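Local coordinates for protein RNA silencing suppressor p19 (Carnation Italian ringspot virus, PDB 6BJV) that suppresses RNA silencing in plants by binding short interfering RNAs as a homodimer and selecting them by the length of their duplex region, at residues N15-D20 with V68-Y73. Residues are numbered along the deposited sequence; the frame is centred on the assembly and turned at random.
With nucleotides of chain D.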
loop_
_atom_site.group_PDB
_atom_site.type_symbol
_atom_site.label_atom_id
_atom_site.label_comp_id
_atom_site.label_asym_id
_atom_site.label_seq_id
_atom_site.Cartn_x
_atom_site.Cartn_y
_atom_site.Cartn_z
ATOM N N ASN A 15 -16.372 -13.125 4.230
ATOM C CA ASN A 15 -15.662 -13.794 3.148
ATOM C C ASN A 15 -16.630 -14.480 2.194
ATOM O O ASN A 15 -16.377 -14.530 0.986
ATOM C CB ASN A 15 -14.668 -14.805 3.721
ATOM C CG ASN A 15 -13.639 -15.256 2.702
ATOM O OD1 ASN A 15 -13.950 -15.439 1.525
ATOM N ND2 ASN A 15 -12.402 -15.432 3.151
ATOM N N GLY A 16 -17.739 -15.008 2.716
ATOM C CA GLY A 16 -18.759 -15.591 1.864
ATOM C C GLY A 16 -19.558 -14.568 1.086
ATOM O O GLY A 16 -20.205 -14.925 0.097
ATOM N N GLU A 17 -19.524 -13.302 1.509
ATOM C CA GLU A 17 -20.259 -12.266 0.793
ATOM C C GLU A 17 -19.759 -12.116 -0.638
ATOM O O GLU A 17 -20.509 -11.673 -1.515
ATOM C CB GLU A 17 -20.153 -10.938 1.543
ATOM C CG GLU A 17 -20.970 -9.805 0.929
ATOM C CD GLU A 17 -20.230 -9.062 -0.170
ATOM O OE1 GLU A 17 -18.980 -9.069 -0.165
ATOM O OE2 GLU A 17 -20.903 -8.469 -1.040
ATOM N N ARG A 18 -18.500 -12.478 -0.892
ATOM C CA ARG A 18 -17.961 -12.394 -2.245
ATOM C C ARG A 18 -18.764 -13.255 -3.213
ATOM O O ARG A 18 -18.973 -12.874 -4.370
ATOM C CB ARG A 18 -16.494 -12.821 -2.239
ATOM C CG ARG A 18 -15.809 -12.772 -3.593
ATOM C CD ARG A 18 -14.339 -13.128 -3.460
ATOM N NE ARG A 18 -13.634 -13.080 -4.738
ATOM C CZ ARG A 18 -12.340 -13.344 -4.890
ATOM N NH1 ARG A 18 -11.597 -13.677 -3.842
ATOM N NH2 ARG A 18 -11.786 -13.274 -6.091
ATOM N N TRP A 19 -19.231 -14.415 -2.752
ATOM C CA TRP A 19 -19.913 -15.379 -3.606
ATOM C C TRP A 19 -21.429 -15.242 -3.552
ATOM O O TRP A 19 -22.086 -15.226 -4.597
ATOM C CB TRP A 19 -19.496 -16.797 -3.206
ATOM C CG TRP A 19 -18.032 -16.909 -2.940
ATOM C CD1 TRP A 19 -17.438 -17.235 -1.757
ATOM C CD2 TRP A 19 -16.969 -16.672 -3.872
ATOM N NE1 TRP A 19 -16.071 -17.226 -1.896
ATOM C CE2 TRP A 19 -15.758 -16.882 -3.186
ATOM C CE3 TRP A 19 -16.925 -16.306 -5.220
ATOM C CZ2 TRP A 19 -14.516 -16.742 -3.802
ATOM C CZ3 TRP A 19 -15.691 -16.165 -5.830
ATOM C CH2 TRP A 19 -14.504 -16.384 -5.121
ATOM N N ASP A 20 -22.002 -15.140 -2.357
ATOM C CA ASP A 20 -23.442 -15.004 -2.227
ATOM C C ASP A 20 -23.848 -13.549 -2.458
ATOM O O ASP A 20 -23.021 -12.681 -2.747
ATOM C CB ASP A 20 -23.896 -15.522 -0.864
ATOM C CG ASP A 20 -23.206 -14.823 0.289
ATOM O OD1 ASP A 20 -23.061 -13.587 0.237
ATOM O OD2 ASP A 20 -22.798 -15.514 1.246
ATOM N N VAL A 68 -12.652 -8.414 9.598
ATOM C CA VAL A 68 -13.830 -8.555 8.748
ATOM C C VAL A 68 -13.420 -8.091 7.354
ATOM O O VAL A 68 -13.412 -6.892 7.060
ATOM C CB VAL A 68 -15.016 -7.753 9.291
ATOM C CG1 VAL A 68 -16.273 -8.051 8.489
ATOM C CG2 VAL A 68 -15.236 -8.055 10.769
ATOM N N VAL A 69 -13.092 -9.043 6.483
ATOM C CA VAL A 69 -12.445 -8.762 5.206
ATOM C C VAL A 69 -13.415 -9.064 4.073
ATOM O O VAL A 69 -14.028 -10.138 4.040
ATOM C CB VAL A 69 -11.150 -9.578 5.051
ATOM C CG1 VAL A 69 -10.478 -9.280 3.716
ATOM C CG2 VAL A 69 -10.199 -9.280 6.211
ATOM N N PHE A 70 -13.544 -8.118 3.147
ATOM C CA PHE A 70 -14.323 -8.282 1.930
ATOM C C PHE A 70 -13.389 -8.250 0.726
ATOM O O PHE A 70 -12.328 -7.621 0.763
ATOM C CB PHE A 70 -15.375 -7.179 1.791
ATOM C CG PHE A 70 -16.355 -7.121 2.928
ATOM C CD1 PHE A 70 -16.035 -6.459 4.102
ATOM C CD2 PHE A 70 -17.601 -7.715 2.818
ATOM C CE1 PHE A 70 -16.939 -6.399 5.149
ATOM C CE2 PHE A 70 -18.507 -7.658 3.859
ATOM C CZ PHE A 70 -18.175 -6.999 5.027
ATOM N N LYS A 71 -13.792 -8.926 -0.349
ATOM C CA LYS A 71 -12.949 -9.046 -1.530
ATOM C C LYS A 71 -13.791 -9.028 -2.797
ATOM O O LYS A 71 -14.887 -9.594 -2.838
ATOM C CB LYS A 71 -12.114 -10.331 -1.477
ATOM C CG LYS A 71 -10.867 -10.202 -0.622
ATOM C CD LYS A 71 -10.230 -11.546 -0.329
ATOM C CE LYS A 71 -8.984 -11.377 0.523
ATOM N NZ LYS A 71 -8.435 -12.680 0.974
ATOM N N ARG A 72 -13.261 -8.372 -3.828
ATOM C CA ARG A 72 -13.901 -8.303 -5.132
ATOM C C ARG A 72 -12.860 -8.502 -6.222
ATOM O O ARG A 72 -11.702 -8.101 -6.078
ATOM C CB ARG A 72 -14.610 -6.958 -5.356
ATOM C CG ARG A 72 -15.995 -6.855 -4.749
ATOM C CD ARG A 72 -16.972 -7.796 -5.427
ATOM N NE ARG A 72 -18.331 -7.624 -4.925
ATOM C CZ ARG A 72 -18.741 -8.034 -3.729
ATOM N NH1 ARG A 72 -17.895 -8.633 -2.900
ATOM N NH2 ARG A 72 -19.999 -7.838 -3.359
ATOM N N TYR A 73 -13.288 -9.128 -7.317
ATOM C CA TYR A 73 -12.499 -9.219 -8.541
ATOM C C TYR A 73 -13.361 -8.682 -9.674
ATOM O O TYR A 73 -14.374 -9.292 -10.028
ATOM C CB TYR A 73 -12.057 -10.655 -8.824
ATOM C CG TYR A 73 -11.084 -10.775 -9.977
ATOM C CD1 TYR A 73 -11.513 -10.634 -11.292
ATOM C CD2 TYR A 73 -9.739 -11.031 -9.753
ATOM C CE1 TYR A 73 -10.627 -10.740 -12.348
ATOM C CE2 TYR A 73 -8.847 -11.141 -10.802
ATOM C CZ TYR A 73 -9.297 -10.996 -12.098
ATOM O OH TYR A 73 -8.414 -11.103 -13.146
ATOM P P G D 2 -8.744 -15.341 -6.724
ATOM O OP1 G D 2 -9.399 -14.312 -5.880
ATOM O OP2 G D 2 -7.272 -15.523 -6.641
ATOM O "O5'" G D 2 -9.445 -16.735 -6.405
ATOM C "C5'" G D 2 -10.860 -16.858 -6.430
ATOM C "C4'" G D 2 -11.301 -18.246 -6.044
ATOM O "O4'" G D 2 -10.911 -19.197 -7.072
ATOM C "C3'" G D 2 -10.686 -18.814 -4.777
ATOM O "O3'" G D 2 -11.285 -18.319 -3.593
ATOM C "C2'" G D 2 -10.855 -20.313 -4.977
ATOM O "O2'" G D 2 -12.186 -20.726 -4.702
ATOM C "C1'" G D 2 -10.602 -20.441 -6.478
ATOM N N9 G D 2 -9.196 -20.773 -6.771
ATOM C C8 G D 2 -8.213 -19.939 -7.248
ATOM N N7 G D 2 -7.064 -20.539 -7.401
ATOM C C5 G D 2 -7.303 -21.846 -6.998
ATOM C C6 G D 2 -6.434 -22.966 -6.943
ATOM O O6 G D 2 -5.236 -23.026 -7.248
ATOM N N1 G D 2 -7.092 -24.098 -6.472
ATOM C C2 G D 2 -8.415 -24.149 -6.104
ATOM N N2 G D 2 -8.873 -25.333 -5.675
ATOM N N3 G D 2 -9.236 -23.112 -6.152
ATOM C C4 G D 2 -8.615 -22.005 -6.605
HETATM O O HOH W 1 -16.423 -10.759 0.303
#
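E17 and R72 meet end-on in a two-pronged salt bridge: R72 NH1 donates to E17 OE1 at 3.0 Å and R72 NH2 to E17 OE2 at 2.6 Å, both bonds nearly straight. Carboxylate and guanidinium lie almost coplanar, 18° apart, and each oxygen is met on its syn side, although the two side chains run roughly at right angles. R72 starts out away from 15-20 and is brought back by its bend at chi2 (-66°). Its NH1 also donates to K71 O at 3.2 Å from above the carbonyl plane, and its NE to L32 O, so every nitrogen of this buried guanidinium has an acceptor and its rotation is fixed. E17 OE1 additionally sits at the edge of the F70 ring, 3.6 Å from F70 CD2, and takes a hydrogen bond from a water that accepts from K71 N. R18 leaves at about a right angle to E17. Fully extended from a chi1 of 180°, it lays its methylenes over the strand, R18 CG 3.4 Å from K71 O and R18 CD 4.1 Å from K71 CB. The RNA phosphate of G2 of chain D meets its guanidinium edge in plane: R18 NH2 donates to G2 OP1 at 2.6 Å, while the bond from NH1 is weak. W19 CH2 lies 3.4 Å above one guanidinium face, offset toward its rim; D34, salt-bridged to NE, and S36 OG, accepting from NH2, help to position this phosphate-binding group. Thus E17 fastens 15-20 to the strand while R18 runs from it to the RNA phosphate. This segment carries the C-terminal part of helix 7-16, whose A14 packs on F70, and lies across 68-75, within this chain an outer strand of the four-stranded antiparallel sheet, next to 58-65.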